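Local coordinates for DNA repair protein RAD2 (PDB 4Q0W), which cuts single-stranded DNA as the endonuclease needed for the incision step of nucleotide excision repair, with magnesium as cofactor, at residues 1-13 against 232-244. Residues are numbered along the deposited sequence; the frame is centred on the assembly and turned at random.
With nucleotides of chain C.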
ATOM      1  N   GLY A   1      17.071  -0.049  13.304  1.00 29.46           N
ATOM      2  CA  GLY A   1      16.768  -1.234  12.524  1.00 22.12           C
ATOM      3  C   GLY A   1      16.820  -1.000  11.029  1.00 24.06           C
ATOM      4  O   GLY A   1      16.946   0.136  10.562  1.00 20.17           O
ATOM      5  N   VAL A   2      16.731  -2.087  10.273  1.00 19.74           N
ATOM      6  CA  VAL A   2      16.643  -1.991   8.832  1.00 17.28           C
ATOM      7  C   VAL A   2      15.171  -2.075   8.425  1.00 20.69           C
ATOM      8  O   VAL A   2      14.457  -3.017   8.805  1.00 18.12           O
ATOM      9  CB  VAL A   2      17.435  -3.110   8.159  1.00 18.92           C
ATOM     10  CG1 VAL A   2      17.224  -3.085   6.659  1.00 15.04           C
ATOM     11  CG2 VAL A   2      18.917  -2.982   8.500  1.00 21.76           C
ATOM     12  N   HIS A   3      14.718  -1.102   7.642  1.00 15.42           N
ATOM     13  CA  HIS A   3      13.301  -1.032   7.281  1.00 22.60           C
ATOM     14  C   HIS A   3      12.816  -2.290   6.550  1.00 23.03           C
ATOM     15  O   HIS A   3      13.444  -2.717   5.576  1.00 19.24           O
ATOM     16  CB  HIS A   3      13.034   0.199   6.417  1.00 24.86           C
ATOM     17  CG  HIS A   3      11.582   0.548   6.312  1.00 37.06           C
ATOM     18  ND1 HIS A   3      10.889   0.515   5.120  1.00 46.34           N
ATOM     19  CD2 HIS A   3      10.686   0.915   7.259  1.00 41.93           C
ATOM     20  CE1 HIS A   3       9.633   0.861   5.335  1.00 44.96           C
ATOM     21  NE2 HIS A   3       9.481   1.105   6.624  1.00 46.82           N
ATOM     22  N   SER A   4      11.711  -2.873   7.029  1.00 17.98           N
ATOM     23  CA  SER A   4      11.105  -4.074   6.431  1.00 19.56           C
ATOM     24  C   SER A   4      11.918  -5.346   6.636  1.00 19.73           C
ATOM     25  O   SER A   4      11.552  -6.414   6.125  1.00 21.25           O
ATOM     26  CB  SER A   4      10.847  -3.906   4.916  1.00 18.56           C
ATOM     27  OG  SER A   4      10.059  -2.773   4.639  1.00 27.92           O
ATOM     28  N   PHE A   5      13.025  -5.254   7.355  1.00 14.97           N
ATOM     29  CA  PHE A   5      13.878  -6.420   7.480  1.00 21.51           C
ATOM     30  C   PHE A   5      13.203  -7.603   8.183  1.00 26.50           C
ATOM     31  O   PHE A   5      13.446  -8.760   7.829  1.00 24.44           O
ATOM     32  CB  PHE A   5      15.195  -6.098   8.175  1.00 17.64           C
ATOM     33  CG  PHE A   5      16.144  -7.246   8.156  1.00 24.95           C
ATOM     34  CD1 PHE A   5      16.751  -7.630   6.966  1.00 38.33           C
ATOM     35  CD2 PHE A   5      16.376  -7.993   9.298  1.00 26.81           C
ATOM     36  CE1 PHE A   5      17.607  -8.724   6.929  1.00 36.20           C
ATOM     37  CE2 PHE A   5      17.237  -9.081   9.272  1.00 28.70           C
ATOM     38  CZ  PHE A   5      17.854  -9.442   8.086  1.00 29.23           C
ATOM     39  N   TRP A   6      12.370  -7.319   9.179  1.00 20.08           N
ATOM     40  CA  TRP A   6      11.691  -8.394   9.894  1.00 25.40           C
ATOM     41  C   TRP A   6      10.694  -9.098   8.979  1.00 21.42           C
ATOM     42  O   TRP A   6      10.422 -10.280   9.159  1.00 24.44           O
ATOM     43  CB  TRP A   6      11.019  -7.879  11.169  1.00 19.01           C
ATOM     44  CG  TRP A   6      12.012  -7.544  12.250  1.00 22.50           C
ATOM     45  CD1 TRP A   6      12.278  -6.304  12.775  1.00 19.45           C
ATOM     46  CD2 TRP A   6      12.889  -8.457  12.923  1.00 16.26           C
ATOM     47  NE1 TRP A   6      13.257  -6.396  13.731  1.00 23.33           N
ATOM     48  CE2 TRP A   6      13.648  -7.707  13.848  1.00 20.55           C
ATOM     49  CE3 TRP A   6      13.105  -9.840  12.838  1.00 20.44           C
ATOM     50  CZ2 TRP A   6      14.603  -8.292  14.687  1.00 20.21           C
ATOM     51  CZ3 TRP A   6      14.049 -10.420  13.665  1.00 19.50           C
ATOM     52  CH2 TRP A   6      14.788  -9.647  14.583  1.00 23.64           C
ATOM     53  N   ASP A   7      10.171  -8.378   7.987  1.00 22.29           N
ATOM     54  CA  ASP A   7       9.311  -8.992   6.975  1.00 26.91           C
ATOM     55  C   ASP A   7      10.092 -10.027   6.178  1.00 30.23           C
ATOM     56  O   ASP A   7       9.554 -11.061   5.773  1.00 29.87           O
ATOM     57  CB  ASP A   7       8.756  -7.946   6.013  1.00 30.10           C
ATOM     58  CG  ASP A   7       7.790  -6.989   6.680  1.00 38.57           C
ATOM     59  OD1 ASP A   7       7.205  -7.356   7.722  1.00 40.59           O
ATOM     60  OD2 ASP A   7       7.614  -5.872   6.151  1.00 45.55           O
ATOM     61  N   ILE A   8      11.372  -9.744   5.956  1.00 20.38           N
ATOM     62  CA  ILE A   8      12.224 -10.658   5.208  1.00 24.42           C
ATOM     63  C   ILE A   8      12.698 -11.823   6.088  1.00 23.81           C
ATOM     64  O   ILE A   8      12.734 -12.964   5.639  1.00 21.15           O
ATOM     65  CB  ILE A   8      13.427  -9.912   4.582  1.00 20.29           C
ATOM     66  CG1 ILE A   8      12.931  -8.930   3.510  1.00 22.05           C
ATOM     67  CG2 ILE A   8      14.412 -10.892   3.978  1.00 19.09           C
ATOM     68  CD1 ILE A   8      13.959  -7.864   3.123  1.00 18.86           C
ATOM     69  N   ALA A   9      13.048 -11.543   7.342  1.00 19.90           N
ATOM     70  CA  ALA A   9      13.587 -12.591   8.221  1.00 22.17           C
ATOM     71  C   ALA A   9      12.499 -13.428   8.912  1.00 17.00           C
ATOM     72  O   ALA A   9      12.755 -14.565   9.334  1.00 15.38           O
ATOM     73  CB  ALA A   9      14.546 -11.992   9.250  1.00 18.81           C
ATOM     74  N   GLY A  10      11.301 -12.851   9.025  1.00 23.22           N
ATOM     75  CA  GLY A  10      10.168 -13.469   9.705  1.00 23.04           C
ATOM     76  C   GLY A  10       9.982 -14.964   9.508  1.00 26.54           C
ATOM     77  O   GLY A  10       9.973 -15.712  10.489  1.00 29.14           O
ATOM     78  N   PRO A  11       9.859 -15.418   8.244  1.00 30.23           N
ATOM     79  CA  PRO A  11       9.587 -16.843   8.026  1.00 25.38           C
ATOM     80  C   PRO A  11      10.691 -17.764   8.511  1.00 26.10           C
ATOM     81  O   PRO A  11      10.467 -18.969   8.520  1.00 25.86           O
ATOM     82  CB  PRO A  11       9.420 -16.957   6.496  1.00 24.34           C
ATOM     83  CG  PRO A  11      10.023 -15.727   5.937  1.00 35.18           C
ATOM     84  CD  PRO A  11       9.848 -14.657   6.979  1.00 28.12           C
ATOM     85  N   THR A  12      11.842 -17.237   8.928  1.00 19.46           N
ATOM     86  CA  THR A  12      12.861 -18.124   9.489  1.00 19.28           C
ATOM     87  C   THR A  12      12.755 -18.208  11.013  1.00 19.12           C
ATOM     88  O   THR A  12      13.533 -18.914  11.656  1.00 23.24           O
ATOM     89  CB  THR A  12      14.270 -17.673   9.128  1.00 22.45           C
ATOM     90  OG1 THR A  12      14.566 -16.464   9.841  1.00 24.97           O
ATOM     91  CG2 THR A  12      14.384 -17.434   7.598  1.00 19.43           C
ATOM     92  N   ALA A  13      11.818 -17.461  11.588  1.00 23.72           N
ATOM     93  CA  ALA A  13      11.702 -17.405  13.048  1.00 21.63           C
ATOM     94  C   ALA A  13      11.237 -18.751  13.576  1.00 29.59           C
ATOM     95  O   ALA A  13      10.373 -19.397  12.974  1.00 25.04           O
ATOM     96  CB  ALA A  13      10.716 -16.342  13.462  1.00 26.92           C
ATOM     97  N   ASN A 232      25.478  -9.349   2.565  1.00 14.85           N
ATOM     98  CA  ASN A 232      24.189  -9.201   1.898  1.00 16.79           C
ATOM     99  C   ASN A 232      23.227  -8.319   2.697  1.00 18.48           C
ATOM    100  O   ASN A 232      22.539  -7.461   2.130  1.00 16.10           O
ATOM    101  CB  ASN A 232      23.493 -10.550   1.712  1.00 21.54           C
ATOM    102  CG  ASN A 232      24.170 -11.454   0.682  1.00 32.64           C
ATOM    103  OD1 ASN A 232      24.070 -12.676   0.795  1.00 27.25           O
ATOM    104  ND2 ASN A 232      24.835 -10.871  -0.325  1.00 22.12           N
ATOM    105  N   MET A 233      23.143  -8.576   4.004  1.00 14.55           N
ATOM    106  CA  MET A 233      22.253  -7.817   4.887  1.00 17.18           C
ATOM    107  C   MET A 233      22.676  -6.351   4.943  1.00 15.01           C
ATOM    108  O   MET A 233      21.839  -5.445   4.943  1.00 18.73           O
ATOM    109  CB  MET A 233      22.245  -8.423   6.296  1.00 16.04           C
ATOM    110  CG  MET A 233      21.551  -9.793   6.362  1.00 21.55           C
ATOM    111  SD  MET A 233      21.404 -10.459   8.043  1.00 22.88           S
ATOM    112  CE  MET A 233      23.109 -10.843   8.391  1.00 21.91           C
ATOM    113  N   ILE A 234      23.981  -6.118   4.987  1.00 14.19           N
ATOM    114  CA  ILE A 234      24.475  -4.753   5.031  1.00 14.08           C
ATOM    115  C   ILE A 234      24.134  -4.055   3.697  1.00 20.70           C
ATOM    116  O   ILE A 234      23.844  -2.861   3.671  1.00 14.31           O
ATOM    117  CB  ILE A 234      25.987  -4.722   5.325  1.00 17.33           C
ATOM    118  CG1 ILE A 234      26.265  -5.274   6.721  1.00 18.61           C
ATOM    119  CG2 ILE A 234      26.553  -3.304   5.184  1.00 17.97           C
ATOM    120  CD1 ILE A 234      27.754  -5.349   7.082  1.00 22.81           C
ATOM    121  N   GLU A 235      24.126  -4.801   2.593  1.00 15.01           N
ATOM    122  CA  GLU A 235      23.813  -4.187   1.300  1.00 18.36           C
ATOM    123  C   GLU A 235      22.310  -4.002   1.126  1.00 17.23           C
ATOM    124  O   GLU A 235      21.870  -3.030   0.511  1.00 17.25           O
ATOM    125  CB  GLU A 235      24.422  -4.985   0.139  1.00 18.51           C
ATOM    126  CG  GLU A 235      25.968  -4.972   0.123  1.00 20.60           C
ATOM    127  CD  GLU A 235      26.543  -5.160  -1.289  1.00 26.81           C
ATOM    128  OE1 GLU A 235      25.898  -5.841  -2.122  1.00 18.71           O
ATOM    129  OE2 GLU A 235      27.635  -4.616  -1.570  1.00 24.12           O
ATOM    130  N   LEU A 236      21.520  -4.934   1.661  1.00 17.00           N
ATOM    131  CA  LEU A 236      20.069  -4.723   1.763  1.00 15.32           C
ATOM    132  C   LEU A 236      19.726  -3.424   2.510  1.00 15.44           C
ATOM    133  O   LEU A 236      18.802  -2.693   2.126  1.00 16.30           O
ATOM    134  CB  LEU A 236      19.403  -5.899   2.479  1.00 14.67           C
ATOM    135  CG  LEU A 236      19.104  -7.184   1.726  1.00 19.38           C
ATOM    136  CD1 LEU A 236      18.542  -8.242   2.715  1.00 14.32           C
ATOM    137  CD2 LEU A 236      18.110  -6.918   0.570  1.00 18.17           C
ATOM    138  N   ALA A 237      20.466  -3.130   3.577  1.00 15.08           N
ATOM    139  CA  ALA A 237      20.217  -1.903   4.335  1.00 17.08           C
ATOM    140  C   ALA A 237      20.296  -0.694   3.397  1.00 17.03           C
ATOM    141  O   ALA A 237      19.506   0.254   3.502  1.00 16.45           O
ATOM    142  CB  ALA A 237      21.206  -1.773   5.472  1.00 15.05           C
ATOM    143  N   GLN A 238      21.230  -0.745   2.452  1.00 16.06           N
ATOM    144  CA  GLN A 238      21.420   0.374   1.527  1.00 16.42           C
ATOM    145  C   GLN A 238      20.361   0.467   0.435  1.00 16.03           C
ATOM    146  O   GLN A 238      20.349   1.419  -0.354  1.00 17.14           O
ATOM    147  CB  GLN A 238      22.826   0.319   0.926  1.00 14.30           C
ATOM    148  CG  GLN A 238      23.883   0.596   1.982  1.00 18.79           C
ATOM    149  CD  GLN A 238      25.262   0.205   1.537  1.00 20.71           C
ATOM    150  OE1 GLN A 238      25.903   0.919   0.764  1.00 19.81           O
ATOM    151  NE2 GLN A 238      25.735  -0.941   2.019  1.00 17.37           N
ATOM    152  N   LEU A 239      19.471  -0.517   0.375  1.00 13.70           N
ATOM    153  CA  LEU A 239      18.322  -0.411  -0.521  1.00 14.95           C
ATOM    154  C   LEU A 239      17.084  -0.007   0.290  1.00 14.66           C
ATOM    155  O   LEU A 239      16.335   0.908  -0.087  1.00 13.25           O
ATOM    156  CB  LEU A 239      18.075  -1.742  -1.241  1.00 12.53           C
ATOM    157  CG  LEU A 239      19.226  -2.205  -2.131  1.00 17.65           C
ATOM    158  CD1 LEU A 239      18.963  -3.612  -2.661  1.00 15.38           C
ATOM    159  CD2 LEU A 239      19.485  -1.212  -3.270  1.00 10.14           C
ATOM    160  N   LEU A 240      16.898  -0.702   1.407  1.00 14.63           N
ATOM    161  CA  LEU A 240      15.715  -0.575   2.251  1.00 16.15           C
ATOM    162  C   LEU A 240      15.764   0.672   3.129  1.00 15.90           C
ATOM    163  O   LEU A 240      14.721   1.266   3.433  1.00 14.76           O
ATOM    164  CB  LEU A 240      15.592  -1.812   3.147  1.00 12.69           C
ATOM    165  CG  LEU A 240      15.305  -3.116   2.401  1.00 17.97           C
ATOM    166  CD1 LEU A 240      15.453  -4.317   3.324  1.00 14.45           C
ATOM    167  CD2 LEU A 240      13.893  -3.029   1.837  1.00 16.80           C
ATOM    168  N   GLY A 241      16.972   1.061   3.534  1.00 13.27           N
ATOM    169  CA  GLY A 241      17.142   2.141   4.493  1.00 17.80           C
ATOM    170  C   GLY A 241      17.322   1.619   5.914  1.00 19.36           C
ATOM    171  O   GLY A 241      16.743   0.590   6.284  1.00 16.82           O
ATOM    172  N   SER A 242      18.120   2.332   6.713  1.00 16.10           N
ATOM    173  CA  SER A 242      18.298   2.011   8.125  1.00 17.53           C
ATOM    174  C   SER A 242      18.771   3.283   8.801  1.00 21.58           C
ATOM    175  O   SER A 242      18.725   4.357   8.201  1.00 16.63           O
ATOM    176  CB  SER A 242      19.360   0.932   8.313  1.00 14.27           C
ATOM    177  OG  SER A 242      20.658   1.443   7.995  1.00 18.15           O
ATOM    178  N   ASP A 243      19.255   3.161  10.031  1.00 13.57           N
ATOM    179  CA  ASP A 243      19.839   4.311  10.726  1.00 23.93           C
ATOM    180  C   ASP A 243      21.093   4.839  10.031  1.00 25.14           C
ATOM    181  O   ASP A 243      21.523   5.962  10.310  1.00 20.84           O
ATOM    182  CB  ASP A 243      20.223   3.944  12.160  1.00 25.21           C
ATOM    183  CG  ASP A 243      19.030   3.884  13.093  1.00 37.39           C
ATOM    184  OD1 ASP A 243      17.968   4.444  12.732  1.00 33.92           O
ATOM    185  OD2 ASP A 243      19.173   3.287  14.191  1.00 36.05           O
ATOM    186  N   TYR A 244      21.694   4.035   9.153  1.00 17.18           N
ATOM    187  CA  TYR A 244      23.001   4.399   8.576  1.00 19.02           C
ATOM    188  C   TYR A 244      22.955   4.785   7.105  1.00 19.26           C
ATOM    189  O   TYR A 244      23.996   5.112   6.512  1.00 16.20           O
ATOM    190  CB  TYR A 244      23.999   3.250   8.717  1.00 19.16           C
ATOM    191  CG  TYR A 244      24.561   3.047  10.105  1.00 24.01           C
ATOM    192  CD1 TYR A 244      24.414   4.004  11.090  1.00 26.74           C
ATOM    193  CD2 TYR A 244      25.268   1.894  10.416  1.00 27.39           C
ATOM    194  CE1 TYR A 244      24.935   3.811  12.364  1.00 23.48           C
ATOM    195  CE2 TYR A 244      25.792   1.694  11.674  1.00 32.28           C
ATOM    196  CZ  TYR A 244      25.621   2.659  12.644  1.00 28.85           C
ATOM    197  OH  TYR A 244      26.148   2.453  13.898  1.00 31.90           O
TER
ATOM    198  P    DA C   5      13.037  -2.298  13.820  1.00 35.24           P
ATOM    199  OP1  DA C   5      13.933  -3.494  13.763  1.00 25.11           O
ATOM    200  OP2  DA C   5      13.035  -1.312  12.702  1.00 29.29           O
ATOM    201  O5'  DA C   5      11.504  -2.734  14.036  1.00 32.65           O
ATOM    202  C5'  DA C   5      11.161  -3.530  15.191  1.00 32.20           C
ATOM    203  C4'  DA C   5       9.698  -3.923  15.173  1.00 31.49           C
ATOM    204  O4'  DA C   5       8.882  -2.765  15.479  1.00 27.49           O
ATOM    205  C3'  DA C   5       9.176  -4.480  13.848  1.00 33.83           C
ATOM    206  O3'  DA C   5       8.387  -5.627  14.149  1.00 36.03           O
ATOM    207  C2'  DA C   5       8.348  -3.327  13.261  1.00 31.77           C
ATOM    208  C1'  DA C   5       7.852  -2.615  14.519  1.00 35.43           C
ATOM    209  N9   DA C   5       7.632  -1.170  14.426  1.00 35.57           N
ATOM    210  C8   DA C   5       8.497  -0.219  13.936  1.00 28.64           C
ATOM    211  N7   DA C   5       8.027   1.007  14.014  1.00 34.06           N
ATOM    212  C5   DA C   5       6.774   0.854  14.608  1.00 28.90           C
ATOM    213  C6   DA C   5       5.766   1.780  14.961  1.00 31.17           C
ATOM    214  N6   DA C   5       5.881   3.101  14.764  1.00 31.16           N
ATOM    215  N1   DA C   5       4.638   1.291  15.532  1.00 32.31           N
ATOM    216  C2   DA C   5       4.532  -0.028  15.736  1.00 28.00           C
ATOM    217  N3   DA C   5       5.409  -0.992  15.441  1.00 31.91           N
ATOM    218  C4   DA C   5       6.518  -0.480  14.871  1.00 32.86           C
TER
HETATM  219  O   HOH W   1      12.474   1.404   2.507  1.00 21.74           O
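V2 and L240 are at the centre of a buried, mostly apolar contact between the N-terminus of the chain and the end of helix 230-240, beside the metal site of this XPG/RAD2-family nuclease core. It joins the N-domain to the I-domain. One backbone bond crosses it: H3 N donates to G241 O at 3.0 Å, nearly straight at 165°. G241 is the first residue past the helix, with positive phi.

V2 lies over the helix end. Its CG1, anti to the backbone N (chi1 174°), meets L240 CD1 at 4.0 Å. CG2 rests on A237 CB and S242 CB. With an alanine in place of V2, both methyl branches go, and a gap would probably open against A237, L240 and S242. L240 also packs under the backbone, with its CB 3.4 Å from H3 O. Its CD1 meets I8 CD1 tip to tip at 3.9 Å.

One to two turns back along the helix, F5 and M233 form a Met-aromatic contact. M233 SD approaches F5 CZ to 3.7 Å, oblique to the ring. L236 CD1 sits at the edge of the same ring.

Past the C-terminal end of the helix, G1 O lies 3.4 Å from S242 CA, a CA-H...O contact. D243 is a probable magnesium ligand by analogy with relatives, and the nearest atom of its side chain is about 3 Å from a bound calcium ion. G1 N is hydrogen-bonded to OD2 of D194, a ligand of that calcium. W6 NE1 donates to DA5 OP1 of chain C at 3.0 Å, so helix 5-9 also touches the DNA backbone.

Around the contact, helix 194-197 packs on V2, M233 and A237 through L197. Helix 253-263 meets S4, L236 and L240, and the Y317 hydroxyl of helix 311-318 is hydrogen-bonded to S242 OG.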